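6-phosphogluconate dehydrogenase (Pseudomonas syringae, PDB 5U5G) binds NADP+ and (2-oxopropyl)phosphonic acid and probably acts as an NADP(H)-dependent reductase of this ketone late in fosfomycin biosynthesis. Local coordinates at residues L84-D95 against A110-C121; S97-H108 against P166-I174. One frame throughout, in Å; residues are numbered along the deposited sequence.

Contact 1: residues L84-D95 against A110-C121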
# COMPACT_ATOMS: atom_id res chain seq x y z
N LEU A 84 -33.85 -15.80 -10.34
CA LEU A 84 -35.07 -15.27 -9.73
C LEU A 84 -36.27 -16.16 -10.02
O LEU A 84 -37.18 -16.26 -9.19
CB LEU A 84 -35.33 -13.83 -10.20
CG LEU A 84 -34.35 -12.78 -9.68
CD1 LEU A 84 -34.34 -11.55 -10.56
CD2 LEU A 84 -34.64 -12.38 -8.23
N ALA A 85 -36.27 -16.84 -11.17
CA ALA A 85 -37.36 -17.74 -11.51
C ALA A 85 -37.30 -19.07 -10.75
O ALA A 85 -38.33 -19.73 -10.62
CB ALA A 85 -37.37 -18.00 -13.02
N CYS A 86 -36.13 -19.47 -10.26
CA CYS A 86 -35.94 -20.78 -9.66
C CYS A 86 -35.80 -20.77 -8.15
O CYS A 86 -35.79 -21.85 -7.53
CB CYS A 86 -34.70 -21.47 -10.25
SG CYS A 86 -34.73 -21.67 -12.03
N LEU A 87 -35.68 -19.61 -7.53
CA LEU A 87 -35.49 -19.55 -6.09
C LEU A 87 -36.76 -19.96 -5.35
O LEU A 87 -37.88 -19.71 -5.80
CB LEU A 87 -35.09 -18.15 -5.67
CG LEU A 87 -33.63 -17.83 -5.41
CD1 LEU A 87 -32.69 -18.44 -6.46
CD2 LEU A 87 -33.60 -16.34 -5.46
N GLU A 88 -36.57 -20.60 -4.20
CA GLU A 88 -37.65 -20.88 -3.28
C GLU A 88 -37.64 -19.86 -2.15
O GLU A 88 -36.63 -19.20 -1.89
CB GLU A 88 -37.53 -22.29 -2.70
CG GLU A 88 -37.97 -23.39 -3.67
CD GLU A 88 -37.46 -24.76 -3.24
OE1 GLU A 88 -38.02 -25.79 -3.68
OE2 GLU A 88 -36.49 -24.79 -2.46
N VAL A 89 -38.79 -19.74 -1.48
CA VAL A 89 -38.85 -18.94 -0.27
C VAL A 89 -37.82 -19.46 0.72
O VAL A 89 -37.75 -20.66 0.97
CB VAL A 89 -40.27 -18.97 0.31
CG1 VAL A 89 -40.33 -18.22 1.63
CG2 VAL A 89 -41.27 -18.41 -0.69
N GLY A 90 -37.02 -18.55 1.29
CA GLY A 90 -36.00 -18.93 2.24
C GLY A 90 -34.63 -19.22 1.65
O GLY A 90 -33.68 -19.46 2.41
N ASP A 91 -34.50 -19.23 0.32
CA ASP A 91 -33.19 -19.41 -0.30
C ASP A 91 -32.32 -18.18 -0.09
O ASP A 91 -32.81 -17.06 0.12
CB ASP A 91 -33.34 -19.68 -1.81
CG ASP A 91 -33.83 -21.10 -2.11
OD1 ASP A 91 -34.01 -21.89 -1.16
OD2 ASP A 91 -33.99 -21.43 -3.31
N ILE A 92 -31.01 -18.39 -0.13
CA ILE A 92 -30.02 -17.32 0.01
C ILE A 92 -29.02 -17.42 -1.14
O ILE A 92 -28.51 -18.51 -1.42
CB ILE A 92 -29.30 -17.39 1.37
CG1 ILE A 92 -30.30 -17.29 2.52
CG2 ILE A 92 -28.23 -16.29 1.47
CD1 ILE A 92 -29.73 -17.66 3.89
N VAL A 93 -28.76 -16.30 -1.81
CA VAL A 93 -27.69 -16.21 -2.80
C VAL A 93 -26.63 -15.24 -2.27
O VAL A 93 -26.94 -14.10 -1.89
CB VAL A 93 -28.20 -15.78 -4.18
CG1 VAL A 93 -27.05 -15.40 -5.09
CG2 VAL A 93 -29.02 -16.91 -4.82
N VAL A 94 -25.39 -15.70 -2.23
CA VAL A 94 -24.25 -14.91 -1.78
C VAL A 94 -23.47 -14.51 -3.03
O VAL A 94 -22.81 -15.35 -3.64
CB VAL A 94 -23.39 -15.69 -0.78
CG1 VAL A 94 -22.14 -14.89 -0.37
CG2 VAL A 94 -24.23 -16.09 0.43
N ASP A 95 -23.58 -13.25 -3.44
CA ASP A 95 -22.98 -12.80 -4.69
C ASP A 95 -21.61 -12.22 -4.37
O ASP A 95 -21.50 -11.17 -3.73
CB ASP A 95 -23.88 -11.79 -5.41
CG ASP A 95 -23.46 -11.53 -6.87
OD1 ASP A 95 -22.26 -11.69 -7.20
OD2 ASP A 95 -24.33 -11.16 -7.69
N ALA A 110 -35.40 -7.32 -5.57
CA ALA A 110 -36.04 -8.40 -6.33
C ALA A 110 -36.08 -9.69 -5.53
O ALA A 110 -37.08 -10.42 -5.55
CB ALA A 110 -35.33 -8.60 -7.67
N PHE A 111 -35.00 -9.99 -4.80
CA PHE A 111 -35.00 -11.20 -3.97
C PHE A 111 -36.05 -11.11 -2.87
O PHE A 111 -36.78 -12.08 -2.62
CB PHE A 111 -33.62 -11.43 -3.35
CG PHE A 111 -32.69 -12.25 -4.22
CD1 PHE A 111 -32.24 -11.75 -5.44
CD2 PHE A 111 -32.23 -13.49 -3.80
CE1 PHE A 111 -31.36 -12.49 -6.24
CE2 PHE A 111 -31.35 -14.24 -4.59
CZ PHE A 111 -30.93 -13.74 -5.82
N ALA A 112 -36.15 -9.95 -2.21
CA ALA A 112 -37.09 -9.79 -1.10
C ALA A 112 -38.52 -10.04 -1.56
O ALA A 112 -39.31 -10.68 -0.85
CB ALA A 112 -36.94 -8.40 -0.48
N GLN A 113 -38.87 -9.56 -2.76
CA GLN A 113 -40.19 -9.81 -3.32
C GLN A 113 -40.51 -11.30 -3.38
O GLN A 113 -41.64 -11.71 -3.12
CB GLN A 113 -40.30 -9.20 -4.72
CG GLN A 113 -40.41 -7.69 -4.77
CD GLN A 113 -40.26 -7.18 -6.19
OE1 GLN A 113 -39.50 -6.23 -6.45
NE2 GLN A 113 -40.96 -7.82 -7.13
N GLN A 114 -39.53 -12.13 -3.75
CA GLN A 114 -39.71 -13.58 -3.83
C GLN A 114 -39.65 -14.27 -2.47
O GLN A 114 -39.72 -15.50 -2.41
CB GLN A 114 -38.65 -14.22 -4.74
CG GLN A 114 -38.53 -13.67 -6.16
CD GLN A 114 -39.73 -14.02 -7.03
OE1 GLN A 114 -39.71 -15.01 -7.76
NE2 GLN A 114 -40.77 -13.20 -6.96
N GLY A 115 -39.49 -13.52 -1.37
CA GLY A 115 -39.26 -14.16 -0.09
C GLY A 115 -37.91 -14.83 0.05
O GLY A 115 -37.76 -15.72 0.90
N ALA A 116 -36.93 -14.44 -0.75
CA ALA A 116 -35.56 -14.94 -0.66
C ALA A 116 -34.64 -13.82 -0.20
O ALA A 116 -35.07 -12.69 0.02
CB ALA A 116 -35.12 -15.53 -2.00
N ASP A 117 -33.35 -14.14 -0.05
CA ASP A 117 -32.37 -13.17 0.43
C ASP A 117 -31.17 -13.08 -0.50
O ASP A 117 -30.51 -14.09 -0.76
CB ASP A 117 -31.87 -13.51 1.83
CG ASP A 117 -32.73 -12.88 2.91
OD1 ASP A 117 -32.51 -11.68 3.23
OD2 ASP A 117 -33.61 -13.59 3.43
N TYR A 118 -30.89 -11.87 -0.97
CA TYR A 118 -29.63 -11.55 -1.62
C TYR A 118 -28.63 -11.13 -0.55
O TYR A 118 -28.93 -10.28 0.29
CB TYR A 118 -29.83 -10.42 -2.64
CG TYR A 118 -28.64 -10.10 -3.53
CD1 TYR A 118 -28.25 -10.96 -4.54
CD2 TYR A 118 -27.95 -8.89 -3.38
CE1 TYR A 118 -27.18 -10.66 -5.38
CE2 TYR A 118 -26.87 -8.57 -4.21
CZ TYR A 118 -26.49 -9.47 -5.20
OH TYR A 118 -25.43 -9.16 -6.02
N ILE A 119 -27.45 -11.76 -0.55
CA ILE A 119 -26.32 -11.32 0.28
C ILE A 119 -25.26 -10.77 -0.66
O ILE A 119 -24.70 -11.50 -1.49
CB ILE A 119 -25.77 -12.44 1.16
CG1 ILE A 119 -26.81 -12.88 2.21
CG2 ILE A 119 -24.50 -11.99 1.87
CD1 ILE A 119 -27.23 -11.78 3.19
N GLU A 120 -25.01 -9.47 -0.55
CA GLU A 120 -24.04 -8.75 -1.36
C GLU A 120 -22.67 -8.88 -0.68
O GLU A 120 -22.46 -8.32 0.39
CB GLU A 120 -24.51 -7.30 -1.47
CG GLU A 120 -23.55 -6.25 -2.00
CD GLU A 120 -24.09 -4.83 -1.81
OE1 GLU A 120 -25.32 -4.66 -1.60
OE2 GLU A 120 -23.29 -3.87 -1.85
N CYS A 121 -21.76 -9.66 -1.27
CA CYS A 121 -20.54 -10.09 -0.58
C CYS A 121 -19.30 -9.98 -1.47
O CYS A 121 -18.63 -10.98 -1.77
CB CYS A 121 -20.71 -11.52 -0.07
SG CYS A 121 -19.46 -12.09 1.12
O HOH W 1 -34.05 -16.37 2.84
O HOH W 2 -22.97 -8.59 -4.65
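Strands 92-95 and 117-120 pair in parallel, axes 4.8 Å apart and 19° askew, with I92 beside D117 and V94 beside I119 on one face, V93 beside Y118 and D95 beside E120 on the other. D117 N, I119 N and C121 N donate to the carbonyls of D91, V93 and D95, while V93 N and D95 N donate back to D117 O and I119 O. Ahead of the strands, G90 N bonds G115 O (3.0 Å) where a Schellman motif ends the helix. F111 fills the angle between helix and sheet: its CE2 lies 3.5 Å from V93 CB, V93 CG2 meets the ring edge in plane, and Y118 CB sits over a face. The I92 and I119 side chains lie side by side, pointing the same way, with I92 CG2 3.8 Å from I119 CG1. With CG opposite the backbone N (chi1 -172°), Y118 reaches across to D95, and its OH donates to OD2 at 2.8 Å from above the carboxylate plane, ring and carboxylate being 81° apart. Y76 OH also bonds OD2, and S97 OG bonds OD1. The buried D95 carboxylate is thus gripped by three hydroxyls, which should fix its rotation at the end of a Rossmann-type strand near the cofactor.

Contact 2: residues S97-H108 against P166-I174. With NAP (NADP nicotinamide-adenine-dinucleotide phosphate), chain E; 7VD ((2-oxopropyl)phosphonic acid), chain F.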
# COMPACT_ATOMS: atom_id res chain seq x y z
N SER A 97 -19.42 -11.25 -6.61
CA SER A 97 -18.94 -10.44 -7.73
C SER A 97 -18.81 -8.98 -7.31
O SER A 97 -19.42 -8.52 -6.34
CB SER A 97 -19.90 -10.55 -8.92
OG SER A 97 -20.29 -11.90 -9.14
N THR A 98 -18.01 -8.24 -8.07
CA THR A 98 -17.97 -6.80 -7.95
C THR A 98 -18.87 -6.22 -9.03
O THR A 98 -18.60 -6.39 -10.22
CB THR A 98 -16.55 -6.26 -8.05
OG1 THR A 98 -15.74 -6.91 -7.05
CG2 THR A 98 -16.55 -4.76 -7.78
N ILE A 99 -19.96 -5.57 -8.61
CA ILE A 99 -20.98 -5.06 -9.51
C ILE A 99 -21.38 -3.67 -9.03
O ILE A 99 -21.07 -3.27 -7.90
CB ILE A 99 -22.24 -5.97 -9.56
CG1 ILE A 99 -22.88 -6.05 -8.18
CG2 ILE A 99 -21.91 -7.37 -10.08
CD1 ILE A 99 -24.21 -6.80 -8.19
N ALA A 100 -22.08 -2.94 -9.90
CA ALA A 100 -22.53 -1.60 -9.58
C ALA A 100 -23.45 -1.61 -8.35
O ALA A 100 -24.27 -2.52 -8.20
CB ALA A 100 -23.27 -1.00 -10.78
N PRO A 101 -23.30 -0.65 -7.44
CA PRO A 101 -24.15 -0.63 -6.23
C PRO A 101 -25.64 -0.59 -6.54
O PRO A 101 -26.41 -1.26 -5.85
CB PRO A 101 -23.67 0.64 -5.49
CG PRO A 101 -22.22 0.80 -5.94
CD PRO A 101 -22.24 0.38 -7.40
N GLU A 102 -26.06 0.15 -7.56
CA GLU A 102 -27.48 0.18 -7.91
C GLU A 102 -27.96 -1.18 -8.44
O GLU A 102 -29.11 -1.56 -8.17
CB GLU A 102 -27.77 1.30 -8.93
CG GLU A 102 -27.06 1.18 -10.29
CD GLU A 102 -25.69 1.88 -10.35
OE1 GLU A 102 -25.12 2.22 -9.27
OE2 GLU A 102 -25.18 2.11 -11.49
N THR A 103 -27.12 -1.93 -9.15
CA THR A 103 -27.49 -3.30 -9.52
C THR A 103 -27.70 -4.15 -8.27
O THR A 103 -28.69 -4.89 -8.16
CB THR A 103 -26.43 -3.94 -10.42
OG1 THR A 103 -26.13 -3.07 -11.51
CG2 THR A 103 -26.91 -5.31 -10.97
N ALA A 104 -26.77 -4.06 -7.31
CA ALA A 104 -26.92 -4.81 -6.07
C ALA A 104 -28.18 -4.40 -5.32
O ALA A 104 -28.90 -5.25 -4.79
CB ALA A 104 -25.69 -4.60 -5.18
N GLU A 105 -28.46 -3.10 -5.26
CA GLU A 105 -29.68 -2.63 -4.60
C GLU A 105 -30.92 -3.22 -5.27
O GLU A 105 -31.84 -3.69 -4.59
CB GLU A 105 -29.73 -1.11 -4.62
CG GLU A 105 -28.82 -0.49 -3.58
CD GLU A 105 -28.55 0.99 -3.84
OE1 GLU A 105 -29.06 1.52 -4.84
OE2 GLU A 105 -27.81 1.60 -3.03
N GLY A 106 -30.96 -3.21 -6.61
CA GLY A 106 -32.10 -3.78 -7.31
C GLY A 106 -32.26 -5.26 -7.05
O GLY A 106 -33.39 -5.77 -6.94
N LEU A 107 -31.15 -5.99 -6.93
CA LEU A 107 -31.22 -7.42 -6.65
C LEU A 107 -31.68 -7.68 -5.22
O LEU A 107 -32.47 -8.60 -4.99
CB LEU A 107 -29.87 -8.07 -6.92
CG LEU A 107 -29.49 -8.19 -8.39
CD1 LEU A 107 -28.05 -8.64 -8.56
CD2 LEU A 107 -30.45 -9.14 -9.14
N HIS A 108 -31.21 -6.89 -4.25
CA HIS A 108 -31.75 -6.97 -2.89
C HIS A 108 -33.28 -6.90 -2.92
O HIS A 108 -33.97 -7.73 -2.30
CB HIS A 108 -31.20 -5.84 -2.02
CG HIS A 108 -29.82 -6.10 -1.49
ND1 HIS A 108 -29.58 -6.92 -0.40
CD2 HIS A 108 -28.60 -5.64 -1.88
CE1 HIS A 108 -28.28 -6.96 -0.16
NE2 HIS A 108 -27.67 -6.20 -1.04
N PRO A 166 -28.07 -2.02 1.70
CA PRO A 166 -27.85 -2.52 0.34
C PRO A 166 -27.02 -1.56 -0.50
O PRO A 166 -27.21 -0.34 -0.46
CB PRO A 166 -29.27 -2.66 -0.22
CG PRO A 166 -30.13 -2.88 1.00
CD PRO A 166 -29.49 -2.05 2.09
N GLY A 167 -26.10 -2.12 -1.28
CA GLY A 167 -25.24 -1.33 -2.12
C GLY A 167 -24.00 -0.81 -1.43
O GLY A 167 -23.06 -0.39 -2.12
N LYS A 168 -23.96 -0.83 -0.10
CA LYS A 168 -22.83 -0.23 0.62
C LYS A 168 -21.56 -1.06 0.45
O LYS A 168 -20.47 -0.51 0.31
CB LYS A 168 -23.16 -0.06 2.10
CG LYS A 168 -22.03 0.63 2.89
CD LYS A 168 -22.51 1.13 4.27
CE LYS A 168 -21.41 1.89 4.97
NZ LYS A 168 -21.81 2.38 6.30
N ALA A 169 -21.69 -2.39 0.48
CA ALA A 169 -20.52 -3.24 0.28
C ALA A 169 -19.88 -2.98 -1.07
O ALA A 169 -18.65 -2.90 -1.19
CB ALA A 169 -20.89 -4.72 0.44
N GLN A 170 -20.70 -2.83 -2.13
CA GLN A 170 -20.12 -2.59 -3.44
C GLN A 170 -19.48 -1.21 -3.50
O GLN A 170 -18.44 -1.04 -4.14
CB GLN A 170 -21.16 -2.73 -4.56
CG GLN A 170 -21.67 -4.16 -4.78
CD GLN A 170 -20.58 -5.12 -5.26
OE1 GLN A 170 -19.50 -4.71 -5.69
NE2 GLN A 170 -20.87 -6.40 -5.20
N ARG A 171 -20.09 -0.22 -2.85
CA ARG A 171 -19.48 1.11 -2.80
C ARG A 171 -18.08 1.04 -2.22
O ARG A 171 -17.13 1.61 -2.79
CB ARG A 171 -20.36 2.06 -1.98
CG ARG A 171 -21.67 2.39 -2.66
CD ARG A 171 -22.60 3.28 -1.82
NE ARG A 171 -23.82 3.52 -2.59
CZ ARG A 171 -25.00 2.94 -2.36
NH1 ARG A 171 -25.17 2.11 -1.34
NH2 ARG A 171 -26.02 3.22 -3.15
N LEU A 172 -17.92 0.33 -1.10
CA LEU A 172 -16.63 0.21 -0.44
C LEU A 172 -15.63 -0.60 -1.27
O LEU A 172 -14.44 -0.26 -1.34
CB LEU A 172 -16.83 -0.42 0.93
CG LEU A 172 -17.52 0.52 1.92
CD1 LEU A 172 -18.15 -0.27 3.05
CD2 LEU A 172 -16.51 1.53 2.44
N LYS A 173 -16.10 -1.68 -1.89
CA LYS A 173 -15.22 -2.52 -2.70
C LYS A 173 -14.65 -1.73 -3.88
O LYS A 173 -13.44 -1.81 -4.16
CB LYS A 173 -15.98 -3.76 -3.20
CG LYS A 173 -15.28 -4.55 -4.33
CD LYS A 173 -14.03 -5.31 -3.81
CE LYS A 173 -13.34 -6.11 -4.97
NZ LYS A 173 -11.97 -6.57 -4.58
N ILE A 174 -15.50 -0.96 -4.57
CA ILE A 174 -15.06 -0.21 -5.75
C ILE A 174 -14.01 0.83 -5.37
O ILE A 174 -13.01 1.02 -6.08
CB ILE A 174 -16.29 0.44 -6.43
CG1 ILE A 174 -17.22 -0.63 -7.01
CG2 ILE A 174 -15.86 1.42 -7.51
CD1 ILE A 174 -18.61 -0.10 -7.35
PA NAP E . -12.86 -14.39 -14.84
O1A NAP E . -12.80 -13.55 -16.06
O2A NAP E . -11.68 -15.24 -14.43
O5B NAP E . -14.21 -15.35 -14.88
C5B NAP E . -15.31 -14.53 -15.18
C4B NAP E . -16.57 -15.36 -14.88
O4B NAP E . -17.75 -14.67 -15.29
C3B NAP E . -16.49 -16.73 -15.65
O3B NAP E . -17.12 -17.71 -14.89
C2B NAP E . -17.36 -16.42 -16.88
O2B NAP E . -17.98 -17.48 -17.42
C1B NAP E . -18.46 -15.53 -16.16
N9A NAP E . -19.16 -14.76 -17.17
C8A NAP E . -18.78 -13.56 -17.81
N7A NAP E . -19.69 -13.15 -18.73
C5A NAP E . -20.68 -14.13 -18.69
C6A NAP E . -21.88 -14.30 -19.40
N6A NAP E . -22.28 -13.38 -20.34
N1A NAP E . -22.70 -15.36 -19.18
C2A NAP E . -22.27 -16.25 -18.23
N3A NAP E . -21.16 -16.23 -17.48
C4A NAP E . -20.37 -15.14 -17.73
O3 NAP E . -13.11 -13.18 -13.75
PN NAP E . -12.55 -13.48 -12.28
O1N NAP E . -12.96 -14.80 -11.75
O2N NAP E . -11.20 -12.86 -12.02
O5D NAP E . -13.52 -12.38 -11.33
C5D NAP E . -14.77 -12.86 -11.12
C4D NAP E . -15.43 -11.91 -10.13
O4D NAP E . -14.65 -11.86 -8.90
C3D NAP E . -15.43 -10.45 -10.73
O3D NAP E . -16.62 -9.81 -10.35
C2D NAP E . -14.24 -9.80 -10.06
O2D NAP E . -14.37 -8.42 -9.88
C1D NAP E . -14.29 -10.50 -8.67
N1N NAP E . -13.00 -10.50 -8.02
C2N NAP E . -11.85 -11.06 -8.64
C3N NAP E . -10.66 -11.10 -7.94
C7N NAP E . -9.46 -11.69 -8.53
O7N NAP E . -8.40 -11.79 -7.92
N7N NAP E . -9.52 -12.22 -9.81
C4N NAP E . -10.56 -10.61 -6.52
C5N NAP E . -11.81 -10.04 -5.99
C6N NAP E . -12.92 -9.99 -6.72
P2B NAP E . -16.97 -18.42 -18.66
O1X NAP E . -16.06 -19.13 -17.70
O2X NAP E . -18.04 -19.27 -19.35
O3X NAP E . -16.40 -17.27 -19.44
P1 7VD F . -8.35 -8.12 -5.14
C1 7VD F . -8.63 -8.27 -6.93
O2 7VD F . -9.17 -7.04 -4.47
O3 7VD F . -8.54 -9.44 -4.43
O4 7VD F . -6.89 -7.74 -5.14
C6 7VD F . -9.80 -7.51 -7.49
O7 7VD F . -10.84 -7.38 -6.85
C8 7VD F . -9.60 -6.93 -8.86
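H108 and R171 each carry a proline carbon on one face: P166 CB makes a CH-pi contact 3.8 Å from the H108 ring centroid, and P101 CB stands 4.0 Å above the R171 guanidinium plane, toward its rim. At the guanidinium edge, near its plane, lies E105 OE2. This salt bridge is modelled with NH2 to OE2 too short for its length to carry weight; NH1 adds a weak bond to the same oxygen. H108 NE2 is also hydrogen-bonded to E120 OE1, and the ring makes an edge-to-face contact with Y118.

The amide of Q170 is bound differently at its two ends. NE2 donates to S97 O (2.8 Å) with the acceptor close to the amide plane, whereas I99 N reaches OE1 (3.1 Å) from 68° above that plane. A bend in the chain (chi2 -64°) folds the amide back against residues 97-99. P101 CD meets I174 CD1 tip to tip at 3.7 Å, between helix segments 101-108 and 168-174, which run nearly antiparallel (160°).

K173 passes T98 at about a right angle, CE lying 3.3 Å from T98 OG1, and its NZ bonds the ketone oxygen O7 of (2-oxopropyl)phosphonic acid at 2.7 Å. V123 O and N177 OD1 also bond this NZ. T98 N donates in turn to O3D of the nicotinamide ribose.

Q170 therefore acts as a second-shell residue: by bonding the backbone on both flanks of T98 it probably sets the amide that binds the cofactor. The same helix turn presents K173 to the ketone, so the contact links a backbone group that binds the cofactor to a side chain that binds the ligand, and the lysine's bond to O7 is consistent with polarisation of that carbonyl.

From the N terminus, the chain runs along strand 92-95, through the loop that includes 97-100 and helix 101-113, and into strand 117-124. Contact 1 closes this beta-alpha-beta crossover, with 14 residues between its segments. Contact 2 starts within that crossover and closes a longer excursion of 57 residues, through strands 135-139 and 157-162, to the start of helix 168-196. The segments alternate along the chain, so the two closures cross, and both use helix 101-113. They meet at E120, whose OE1 and OE2 probably accept hydrogen bonds from G167 N and Q170 N. Together they tie the nucleotide-binding sheet to the long helix that leads into the C-terminal helical part.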